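Local coordinates for protein putative glycyl-glycine endopeptidase lytM (Ruminococcus gnavus, PDB 3NYY) that probably acts as a metalloendopeptidase of family M23, whose members typically cleave peptide bonds of the bacterial cell wall, at residues Val2-Leu8 with Met46-Asn52; Phe18-Val23 with Ile230-Pro236; Glu126-Ala132 with Val215-Gly220. All blocks are in the same frame, centred on the assembly; numbering follows the deposited sequence.

Interaction 1: Val2-Leu8 with Met46-Asn52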
loop_
_atom_site.group_PDB
_atom_site.type_symbol
_atom_site.label_atom_id
_atom_site.label_comp_id
_atom_site.label_asym_id
_atom_site.label_seq_id
_atom_site.Cartn_x
_atom_site.Cartn_y
_atom_site.Cartn_z
ATOM N N VAL A 2 8.454 27.194 -10.818
ATOM C CA VAL A 2 8.137 28.111 -9.742
ATOM C C VAL A 2 9.257 27.931 -8.731
ATOM O O VAL A 2 9.460 26.850 -8.198
ATOM C CB VAL A 2 6.789 27.837 -9.073
ATOM C CG1 VAL A 2 6.509 28.900 -8.072
ATOM C CG2 VAL A 2 5.674 27.801 -10.138
ATOM N N SER A 3 10.012 29.003 -8.490
ATOM C CA SER A 3 11.175 28.911 -7.636
ATOM C C SER A 3 10.827 28.818 -6.152
ATOM O O SER A 3 9.722 29.187 -5.764
ATOM C CB SER A 3 12.077 30.126 -7.865
ATOM O OG SER A 3 11.446 31.289 -7.346
ATOM N N GLY A 4 11.781 28.336 -5.363
ATOM C CA GLY A 4 11.644 28.313 -3.929
ATOM C C GLY A 4 11.266 29.683 -3.361
ATOM O O GLY A 4 10.352 29.817 -2.533
ATOM N N PHE A 5 11.934 30.734 -3.847
ATOM C CA PHE A 5 11.575 32.082 -3.435
ATOM C C PHE A 5 10.089 32.377 -3.702
ATOM O O PHE A 5 9.388 32.924 -2.859
ATOM C CB PHE A 5 12.427 33.127 -4.191
ATOM C CG PHE A 5 12.017 34.524 -3.902
ATOM C CD1 PHE A 5 12.506 35.178 -2.787
ATOM C CD2 PHE A 5 11.056 35.149 -4.658
ATOM C CE1 PHE A 5 12.112 36.463 -2.481
ATOM C CE2 PHE A 5 10.631 36.444 -4.364
ATOM C CZ PHE A 5 11.148 37.105 -3.244
ATOM N N GLN A 6 9.624 32.054 -4.899
ATOM C CA GLN A 6 8.231 32.346 -5.257
ATOM C C GLN A 6 7.260 31.562 -4.351
ATOM O O GLN A 6 6.230 32.088 -3.959
ATOM C CB GLN A 6 7.980 32.032 -6.732
ATOM C CG GLN A 6 8.618 33.062 -7.649
ATOM C CD GLN A 6 8.588 32.688 -9.120
ATOM O OE1 GLN A 6 8.868 31.549 -9.509
ATOM N NE2 GLN A 6 8.413 33.700 -9.955
ATOM N N ARG A 7 7.625 30.333 -4.016
ATOM C CA ARG A 7 6.759 29.466 -3.241
ATOM C C ARG A 7 6.667 30.013 -1.840
ATOM O O ARG A 7 5.621 29.951 -1.228
ATOM C CB ARG A 7 7.254 28.040 -3.255
ATOM C CG ARG A 7 7.107 27.351 -4.584
ATOM C CD ARG A 7 7.949 26.098 -4.603
ATOM N NE ARG A 7 8.081 25.578 -5.959
ATOM C CZ ARG A 7 7.386 24.575 -6.504
ATOM N NH1 ARG A 7 6.514 23.849 -5.810
ATOM N NH2 ARG A 7 7.621 24.247 -7.749
ATOM N N LEU A 8 7.744 30.608 -1.368
ATOM C CA LEU A 8 7.828 31.068 0.000
ATOM C C LEU A 8 7.014 32.363 0.187
ATOM O O LEU A 8 6.720 32.711 1.319
ATOM C CB LEU A 8 9.296 31.213 0.414
ATOM C CG LEU A 8 9.643 31.392 1.857
ATOM C CD1 LEU A 8 9.251 30.082 2.592
ATOM C CD2 LEU A 8 11.145 31.700 1.979
HETATM N N MSE A 46 13.399 24.031 -0.629
HETATM C CA MSE A 46 13.688 25.343 -1.169
HETATM C C MSE A 46 14.779 25.311 -2.217
HETATM O O MSE A 46 14.631 25.919 -3.282
HETATM C CB MSE A 46 14.067 26.323 -0.033
HETATM C CG MSE A 46 12.884 26.808 0.787
HETATM SE SE MSE A 46 11.609 27.838 -0.202
HETATM C CE MSE A 46 10.141 26.774 -0.246
ATOM N N ALA A 47 15.844 24.573 -1.951
ATOM C CA ALA A 47 16.995 24.552 -2.838
ATOM C C ALA A 47 16.682 23.793 -4.135
ATOM O O ALA A 47 17.313 24.083 -5.148
ATOM C CB ALA A 47 18.198 23.922 -2.136
ATOM N N THR A 48 15.756 22.821 -4.091
ATOM C CA THR A 48 15.383 22.006 -5.261
ATOM C C THR A 48 14.038 22.400 -5.899
ATOM O O THR A 48 13.574 21.706 -6.801
ATOM C CB THR A 48 15.278 20.519 -4.900
ATOM O OG1 THR A 48 14.236 20.353 -3.927
ATOM C CG2 THR A 48 16.631 19.969 -4.343
ATOM N N ASP A 49 13.419 23.491 -5.421
ATOM C CA ASP A 49 12.071 23.878 -5.829
ATOM C C ASP A 49 11.133 22.637 -5.725
ATOM O O ASP A 49 10.416 22.297 -6.677
ATOM C CB ASP A 49 12.075 24.444 -7.264
ATOM C CG ASP A 49 12.998 25.652 -7.438
ATOM O OD1 ASP A 49 13.410 26.268 -6.409
ATOM O OD2 ASP A 49 13.310 25.976 -8.616
ATOM N N PHE A 50 11.155 21.980 -4.568
ATOM C CA PHE A 50 10.338 20.770 -4.310
ATOM C C PHE A 50 10.614 19.648 -5.309
ATOM O O PHE A 50 9.695 19.069 -5.903
ATOM C CB PHE A 50 8.846 21.087 -4.204
ATOM C CG PHE A 50 8.504 21.830 -2.955
ATOM C CD1 PHE A 50 8.773 23.174 -2.865
ATOM C CD2 PHE A 50 8.010 21.160 -1.833
ATOM C CE1 PHE A 50 8.498 23.865 -1.689
ATOM C CE2 PHE A 50 7.740 21.837 -0.690
ATOM C CZ PHE A 50 7.968 23.186 -0.618
ATOM N N GLU A 51 11.894 19.346 -5.440
ATOM C CA GLU A 51 12.421 18.313 -6.321
ATOM C C GLU A 51 12.140 18.549 -7.799
ATOM O O GLU A 51 12.130 17.600 -8.573
ATOM C CB GLU A 51 11.956 16.914 -5.894
ATOM C CG GLU A 51 12.473 16.498 -4.491
ATOM C CD GLU A 51 12.386 14.979 -4.233
ATOM O OE1 GLU A 51 11.449 14.330 -4.744
ATOM O OE2 GLU A 51 13.275 14.477 -3.502
ATOM N N ASN A 52 12.022 19.812 -8.194
ATOM C CA ASN A 52 11.956 20.184 -9.605
ATOM C C ASN A 52 13.285 20.553 -10.251
ATOM O O ASN A 52 13.388 20.565 -11.492
ATOM C CB ASN A 52 10.892 21.263 -9.793
ATOM C CG ASN A 52 9.503 20.688 -9.726
ATOM O OD1 ASN A 52 9.132 19.906 -10.584
ATOM N ND2 ASN A 52 8.746 21.032 -8.701
#
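D49 reaches across to the start of helix 4-8, where its OD1 accepts the backbone N of G4 at 2.8 Å. The N-H...O angle is 140°, and the donor comes from well above the carboxylate plane. Beside it the selenium of M46, a selenomethionine, comes within 3.3 Å of G4 O and also meets L8 CB; the bend at chi2 turns SE toward helix 4-8.

R7 makes a second set of contacts. With CG beside the backbone N (chi1 -70°) and the chain extended from CG to NE, it slides past F50 in the opposite direction, CD lying 3.5 Å from F50 CD1 and the guanidinium plane tilted 28° from the ring. D49 O sits over one guanidinium face, 3.6 Å from NH2.

In the second shell, R7 NE and NH2 both donate in the guanidinium plane to V2 O, NE at 2.9 Å, while NH1 forms a salt bridge with D17. S3, the N-cap of helix 4-8, and Q6 form a capping box: Q6 N donates to S3 OG and S3 N to Q6 OE1. A Schellman motif at D49 ends helix 37-48. N52 ND2 donates to D49 O.

The N-terminus of the short helix 4-8, already capped by S3, gains an acidic acceptor from the residue that follows helix 37-48. The partial positive charge there would probably favour the ionised D49 carboxylate.

Interaction 2: Phe18-Val23 with Ile230-Pro236. With SO4 (sulfate ion), chain E.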
loop_
_atom_site.group_PDB
_atom_site.type_symbol
_atom_site.label_atom_id
_atom_site.label_comp_id
_atom_site.label_asym_id
_atom_site.label_seq_id
_atom_site.Cartn_x
_atom_site.Cartn_y
_atom_site.Cartn_z
ATOM N N PHE A 18 4.122 20.814 -1.354
ATOM C CA PHE A 18 4.376 20.675 0.059
ATOM C C PHE A 18 3.541 19.531 0.650
ATOM O O PHE A 18 4.046 18.689 1.406
ATOM C CB PHE A 18 4.112 21.982 0.795
ATOM C CG PHE A 18 4.320 21.875 2.269
ATOM C CD1 PHE A 18 5.607 22.006 2.810
ATOM C CD2 PHE A 18 3.267 21.573 3.122
ATOM C CE1 PHE A 18 5.809 21.902 4.189
ATOM C CE2 PHE A 18 3.474 21.440 4.497
ATOM C CZ PHE A 18 4.753 21.603 5.033
ATOM N N ARG A 19 2.270 19.498 0.311
ATOM C CA ARG A 19 1.403 18.461 0.874
ATOM C C ARG A 19 1.870 17.065 0.530
ATOM O O ARG A 19 1.730 16.135 1.334
ATOM C CB ARG A 19 -0.043 18.664 0.476
ATOM C CG ARG A 19 -0.625 19.940 0.977
ATOM C CD ARG A 19 -2.045 20.137 0.474
ATOM N NE ARG A 19 -2.964 19.166 1.074
ATOM C CZ ARG A 19 -4.241 19.008 0.758
ATOM N NH1 ARG A 19 -4.824 19.749 -0.196
ATOM N NH2 ARG A 19 -4.988 18.102 1.393
ATOM N N ARG A 20 2.424 16.929 -0.681
ATOM C CA ARG A 20 2.921 15.624 -1.138
ATOM C C ARG A 20 4.183 15.128 -0.416
ATOM O O ARG A 20 4.415 13.928 -0.340
ATOM C CB ARG A 20 3.119 15.679 -2.657
ATOM C CG ARG A 20 3.632 14.355 -3.289
ATOM C CD ARG A 20 3.531 14.351 -4.809
ATOM N NE ARG A 20 4.130 15.553 -5.394
ATOM C CZ ARG A 20 5.383 15.676 -5.798
ATOM N NH1 ARG A 20 6.241 14.662 -5.715
ATOM N NH2 ARG A 20 5.807 16.850 -6.259
ATOM N N GLN A 21 4.994 16.052 0.115
ATOM C CA GLN A 21 6.206 15.751 0.892
ATOM C C GLN A 21 7.215 14.943 0.095
ATOM O O GLN A 21 7.545 13.837 0.467
ATOM C CB GLN A 21 5.846 15.039 2.193
ATOM C CG GLN A 21 4.969 15.819 3.116
ATOM C CD GLN A 21 5.684 16.766 4.048
ATOM O OE1 GLN A 21 6.445 16.342 4.931
ATOM N NE2 GLN A 21 5.434 18.101 3.856
ATOM N N PRO A 22 7.684 15.481 -1.044
ATOM C CA PRO A 22 8.546 14.658 -1.929
ATOM C C PRO A 22 9.942 14.494 -1.312
ATOM O O PRO A 22 10.683 15.457 -1.239
ATOM C CB PRO A 22 8.588 15.474 -3.207
ATOM C CG PRO A 22 8.306 16.864 -2.823
ATOM C CD PRO A 22 7.437 16.813 -1.605
ATOM N N VAL A 23 10.307 13.272 -0.946
ATOM C CA VAL A 23 11.608 13.011 -0.296
ATOM C C VAL A 23 12.258 11.824 -0.987
ATOM O O VAL A 23 11.761 10.694 -0.877
ATOM C CB VAL A 23 11.421 12.750 1.195
ATOM C CG1 VAL A 23 12.777 12.520 1.870
ATOM C CG2 VAL A 23 10.676 13.938 1.866
ATOM N N ILE A 230 -5.558 21.201 7.148
ATOM C CA ILE A 230 -5.061 20.738 5.840
ATOM C C ILE A 230 -4.293 19.447 6.052
ATOM O O ILE A 230 -3.303 19.445 6.778
ATOM C CB ILE A 230 -4.054 21.748 5.184
ATOM C CG1 ILE A 230 -4.629 23.168 5.132
ATOM C CG2 ILE A 230 -3.565 21.280 3.788
ATOM C CD1 ILE A 230 -5.854 23.309 4.264
ATOM N N SER A 231 -4.709 18.381 5.385
ATOM C CA SER A 231 -3.945 17.147 5.440
ATOM C C SER A 231 -2.645 17.243 4.617
ATOM O O SER A 231 -2.593 17.862 3.545
ATOM C CB SER A 231 -4.803 15.983 4.929
ATOM O OG SER A 231 -5.197 16.192 3.561
ATOM N N VAL A 232 -1.608 16.601 5.147
ATOM C CA VAL A 232 -0.307 16.452 4.466
ATOM C C VAL A 232 0.087 14.991 4.471
ATOM O O VAL A 232 -0.374 14.226 5.323
ATOM C CB VAL A 232 0.799 17.332 5.134
ATOM C CG1 VAL A 232 0.345 18.782 5.179
ATOM C CG2 VAL A 232 1.144 16.819 6.517
ATOM N N ASN A 233 0.937 14.606 3.535
ATOM C CA ASN A 233 1.322 13.206 3.376
ATOM C C ASN A 233 2.146 12.697 4.549
ATOM O O ASN A 233 3.286 13.157 4.736
ATOM C CB ASN A 233 2.098 13.053 2.068
ATOM C CG ASN A 233 2.302 11.616 1.644
ATOM O OD1 ASN A 233 1.752 10.669 2.259
ATOM N ND2 ASN A 233 3.049 11.432 0.505
ATOM N N PRO A 234 1.634 11.677 5.296
ATOM C CA PRO A 234 2.464 11.160 6.379
ATOM C C PRO A 234 3.502 10.144 5.932
ATOM O O PRO A 234 4.329 9.743 6.738
ATOM C CB PRO A 234 1.445 10.421 7.271
ATOM C CG PRO A 234 0.117 10.926 6.853
ATOM C CD PRO A 234 0.251 11.168 5.378
ATOM N N TYR A 235 3.456 9.696 4.684
ATOM C CA TYR A 235 4.296 8.591 4.293
ATOM C C TYR A 235 5.798 8.835 4.552
ATOM O O TYR A 235 6.462 8.000 5.180
ATOM C CB TYR A 235 4.032 8.187 2.822
ATOM C CG TYR A 235 4.944 7.090 2.329
ATOM C CD1 TYR A 235 4.610 5.763 2.587
ATOM C CD2 TYR A 235 6.144 7.362 1.649
ATOM C CE1 TYR A 235 5.411 4.725 2.163
ATOM C CE2 TYR A 235 6.960 6.268 1.222
ATOM C CZ TYR A 235 6.569 4.973 1.523
ATOM O OH TYR A 235 7.320 3.835 1.145
ATOM N N PRO A 236 6.347 9.987 4.107
ATOM C CA PRO A 236 7.805 10.128 4.322
ATOM C C PRO A 236 8.257 10.188 5.787
ATOM O O PRO A 236 9.294 9.569 6.147
ATOM C CB PRO A 236 8.150 11.401 3.508
ATOM C CG PRO A 236 7.046 11.425 2.416
ATOM C CD PRO A 236 5.824 11.004 3.183
HETATM S S SO4 E . -8.733 20.122 -1.054
HETATM O O1 SO4 E . -7.593 19.790 -0.217
HETATM O O2 SO4 E . -9.934 20.091 -0.220
HETATM O O3 SO4 E . -8.523 21.444 -1.647
HETATM O O4 SO4 E . -8.874 19.143 -2.137
HETATM O O HOH W 1 5.817 13.314 5.769
#
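An Asx turn at N233, which leads from strand 228-232 into helix 235-240, meets the C-terminal end of helix 16-20, and so joins the N-terminal helical part of the chain to the M23 fold. N233 OD1 accepts the backbone N of Y235, while the same amide's ND2 donates across the contact to R20 O at 3.0 Å, with an N-H...O angle of 164°; D111 is a further partner of ND2. The backbone N of N233 meets R19 O at 2.8 Å, so two carbonyls of the last helical turn are taken up by one residue.

R19 grips S231 side-on. NE donates to S231 O at 2.8 Å and NH2 to S231 OG at 2.9 Å, the hydroxyl lying in the guanidinium plane. A bend at chi3 (68°) after an extended chi2 swings the group against the strand, with I230 CG2 packed over one guanidinium face. NH1 donates to O1 of a sulfate ion, probably from the crystallisation liquor, which R117 also binds; S231 OG is shared with E126.

Positive phi at Q21 takes the chain out of the helix, and its side chain doubles back: NE2 donates to F18 O and lies 3.7 Å above the centre of the F18 ring. The ring itself approaches V232 CG1. Farther on, V23 CG2 packs on P236 CB. W88 NE1 reaches Q21 OE1, and a water donates to that same OE1 and, at 2.7 Å, to N233 O.

Interaction 3: Glu126-Ala132 with Val215-Gly220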
loop_
_atom_site.group_PDB
_atom_site.type_symbol
_atom_site.label_atom_id
_atom_site.label_comp_id
_atom_site.label_asym_id
_atom_site.label_seq_id
_atom_site.Cartn_x
_atom_site.Cartn_y
_atom_site.Cartn_z
ATOM N N GLU A 126 -7.257 12.215 3.587
ATOM C CA GLU A 126 -6.080 11.657 2.919
ATOM C C GLU A 126 -5.012 11.398 3.977
ATOM O O GLU A 126 -4.826 12.199 4.904
ATOM C CB GLU A 126 -5.533 12.659 1.933
ATOM C CG GLU A 126 -6.500 13.117 0.826
ATOM C CD GLU A 126 -7.302 14.338 1.213
ATOM O OE1 GLU A 126 -7.250 14.807 2.392
ATOM O OE2 GLU A 126 -8.038 14.843 0.337
ATOM N N GLY A 127 -4.257 10.315 3.825
ATOM C CA GLY A 127 -3.200 9.989 4.793
ATOM C C GLY A 127 -2.437 8.767 4.351
ATOM O O GLY A 127 -2.189 8.616 3.138
ATOM N N THR A 128 -2.065 7.934 5.313
ATOM C CA THR A 128 -1.354 6.673 5.052
ATOM C C THR A 128 -2.093 5.573 5.806
ATOM O O THR A 128 -2.407 5.695 6.971
ATOM C CB THR A 128 0.083 6.731 5.487
ATOM O OG1 THR A 128 0.739 7.833 4.819
ATOM C CG2 THR A 128 0.835 5.402 5.171
ATOM N N ASP A 129 -2.395 4.498 5.093
ATOM C CA ASP A 129 -3.049 3.306 5.647
ATOM C C ASP A 129 -2.039 2.235 5.976
ATOM O O ASP A 129 -1.362 1.710 5.101
ATOM C CB ASP A 129 -4.117 2.816 4.684
ATOM C CG ASP A 129 -5.233 3.833 4.515
ATOM O OD1 ASP A 129 -5.600 4.447 5.521
ATOM O OD2 ASP A 129 -5.663 4.091 3.381
ATOM N N ILE A 130 -1.891 1.953 7.261
ATOM C CA ILE A 130 -0.929 0.990 7.735
ATOM C C ILE A 130 -1.689 -0.341 7.972
ATOM O O ILE A 130 -2.498 -0.485 8.925
ATOM C CB ILE A 130 -0.233 1.482 8.949
ATOM C CG1 ILE A 130 0.556 2.760 8.642
ATOM C CG2 ILE A 130 0.716 0.399 9.467
ATOM C CD1 ILE A 130 1.040 3.476 9.895
HETATM N N MSE A 131 -1.415 -1.304 7.093
HETATM C CA MSE A 131 -2.179 -2.537 7.006
HETATM C C MSE A 131 -1.663 -3.618 7.899
HETATM O O MSE A 131 -0.457 -3.874 7.961
HETATM C CB MSE A 131 -2.260 -3.055 5.560
HETATM C CG MSE A 131 -2.627 -1.988 4.500
HETATM SE SE MSE A 131 -4.370 -1.244 4.643
HETATM C CE MSE A 131 -4.536 -0.357 2.903
ATOM N N ALA A 132 -2.588 -4.244 8.641
ATOM C CA ALA A 132 -2.239 -5.417 9.458
ATOM C C ALA A 132 -1.908 -6.666 8.570
ATOM O O ALA A 132 -2.696 -7.022 7.692
ATOM C CB ALA A 132 -3.411 -5.789 10.374
ATOM N N VAL A 215 -8.476 -4.766 8.589
ATOM C CA VAL A 215 -7.880 -4.144 9.767
ATOM C C VAL A 215 -6.651 -3.342 9.331
ATOM O O VAL A 215 -5.757 -3.842 8.641
ATOM C CB VAL A 215 -7.525 -5.195 10.824
ATOM C CG1 VAL A 215 -6.669 -4.614 11.956
ATOM C CG2 VAL A 215 -8.826 -5.813 11.409
ATOM N N HIS A 216 -6.639 -2.069 9.724
ATOM C CA HIS A 216 -5.564 -1.166 9.434
ATOM C C HIS A 216 -5.672 0.053 10.310
ATOM O O HIS A 216 -6.757 0.389 10.835
ATOM C CB HIS A 216 -5.608 -0.720 7.959
ATOM C CG HIS A 216 -6.722 0.208 7.606
ATOM N ND1 HIS A 216 -8.056 -0.159 7.565
ATOM C CD2 HIS A 216 -6.679 1.516 7.244
ATOM C CE1 HIS A 216 -8.782 0.904 7.236
ATOM N NE2 HIS A 216 -7.970 1.925 7.008
ATOM N N LEU A 217 -4.527 0.710 10.476
ATOM C CA LEU A 217 -4.515 2.045 11.094
ATOM C C LEU A 217 -4.498 3.076 9.986
ATOM O O LEU A 217 -3.601 3.062 9.136
ATOM C CB LEU A 217 -3.243 2.287 11.909
ATOM C CG LEU A 217 -3.082 3.707 12.443
ATOM C CD1 LEU A 217 -4.225 4.160 13.458
ATOM C CD2 LEU A 217 -1.677 3.865 13.099
ATOM N N HIS A 218 -5.487 3.972 9.960
ATOM C CA HIS A 218 -5.369 5.135 9.086
ATOM C C HIS A 218 -4.705 6.248 9.894
ATOM O O HIS A 218 -5.224 6.640 10.957
ATOM C CB HIS A 218 -6.722 5.596 8.532
ATOM C CG HIS A 218 -6.629 6.882 7.795
ATOM N ND1 HIS A 218 -6.303 6.933 6.454
ATOM C CD2 HIS A 218 -6.735 8.168 8.219
ATOM C CE1 HIS A 218 -6.230 8.209 6.082
ATOM N NE2 HIS A 218 -6.518 8.979 7.121
ATOM N N LEU A 219 -3.589 6.761 9.372
ATOM C CA LEU A 219 -2.847 7.882 9.998
ATOM C C LEU A 219 -2.984 9.096 9.112
ATOM O O LEU A 219 -2.724 9.042 7.900
ATOM C CB LEU A 219 -1.379 7.540 10.191
ATOM C CG LEU A 219 -0.576 8.750 10.758
ATOM C CD1 LEU A 219 -0.945 8.793 12.323
ATOM C CD2 LEU A 219 0.889 8.652 10.440
ATOM N N GLY A 220 -3.378 10.210 9.725
ATOM C CA GLY A 220 -3.387 11.499 9.072
ATOM C C GLY A 220 -2.567 12.492 9.868
ATOM O O GLY A 220 -2.397 12.360 11.062
HETATM O O HOH W 2 -6.348 11.702 7.231
HETATM O O HOH W 3 -8.800 4.180 5.702
HETATM O O HOH W 4 -5.355 -6.125 7.132
#
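D129 and H218 face each other in a non-hydrogen-bonded pair of antiparallel strands, and H218 ND1 donates in its ring plane to the syn side of D129 OD1, 2.7 Å away at 154°. By their places in the HxxxD and HxH motifs both probably correspond to zinc ligands of M23 peptidases; here they hydrogen-bond directly, with no metal ion between ND1 and OD1. H216, the first histidine of HxH, brings CD2 to 3.6 Å from the same OD1; a water joins that OD1 to H216 NE2, while H216 ND1 is hydrogen-bonded to P214 O. A second water links H218 NE2 with E126 O.

Backbone bonds set the register: T128 pairs reciprocally with L219, and I130 with L217 (I130 N to L217 O 2.8 Å). A132 N adds a longer bond to V215 O.

Among apolar contacts, I130 CD1 approaches L217 CD2 at 4.2 Å, while selenomethionine M131 brings SE 3.6 Å from H216 CB, oblique to the ring.

Strand 216-225 continues the sheet to strand 172-178, whose H177 meets the H216 ring, and helix 235-240 covers the face bearing T128, I130 and L219. On the histidine face, F115 of the second subunit stacks edge-to-face on H216.

Along the chain, interactions 1 and 2 interlock: their segments alternate, their centres are about 16 Å apart, and F50 CE2 packs 3.6 Å from F18 CA. Interaction 3 lies inside the loop closed by interaction 2, with centres about 14 Å apart, and both use one sheet, in which strands 216-225 and 228-232 are neighbours. S231 OG and E126 OE1, 2.7 Å apart and probably hydrogen-bonded, join them directly. The sulfate, held by R19 and R117, is about 5 Å from the E126 side chain, with which R117 forms a salt bridge, so it lies close to this junction. Interactions 1 and 3 do not touch (nearest atoms about 16 Å apart), whereas interaction 2 touches both.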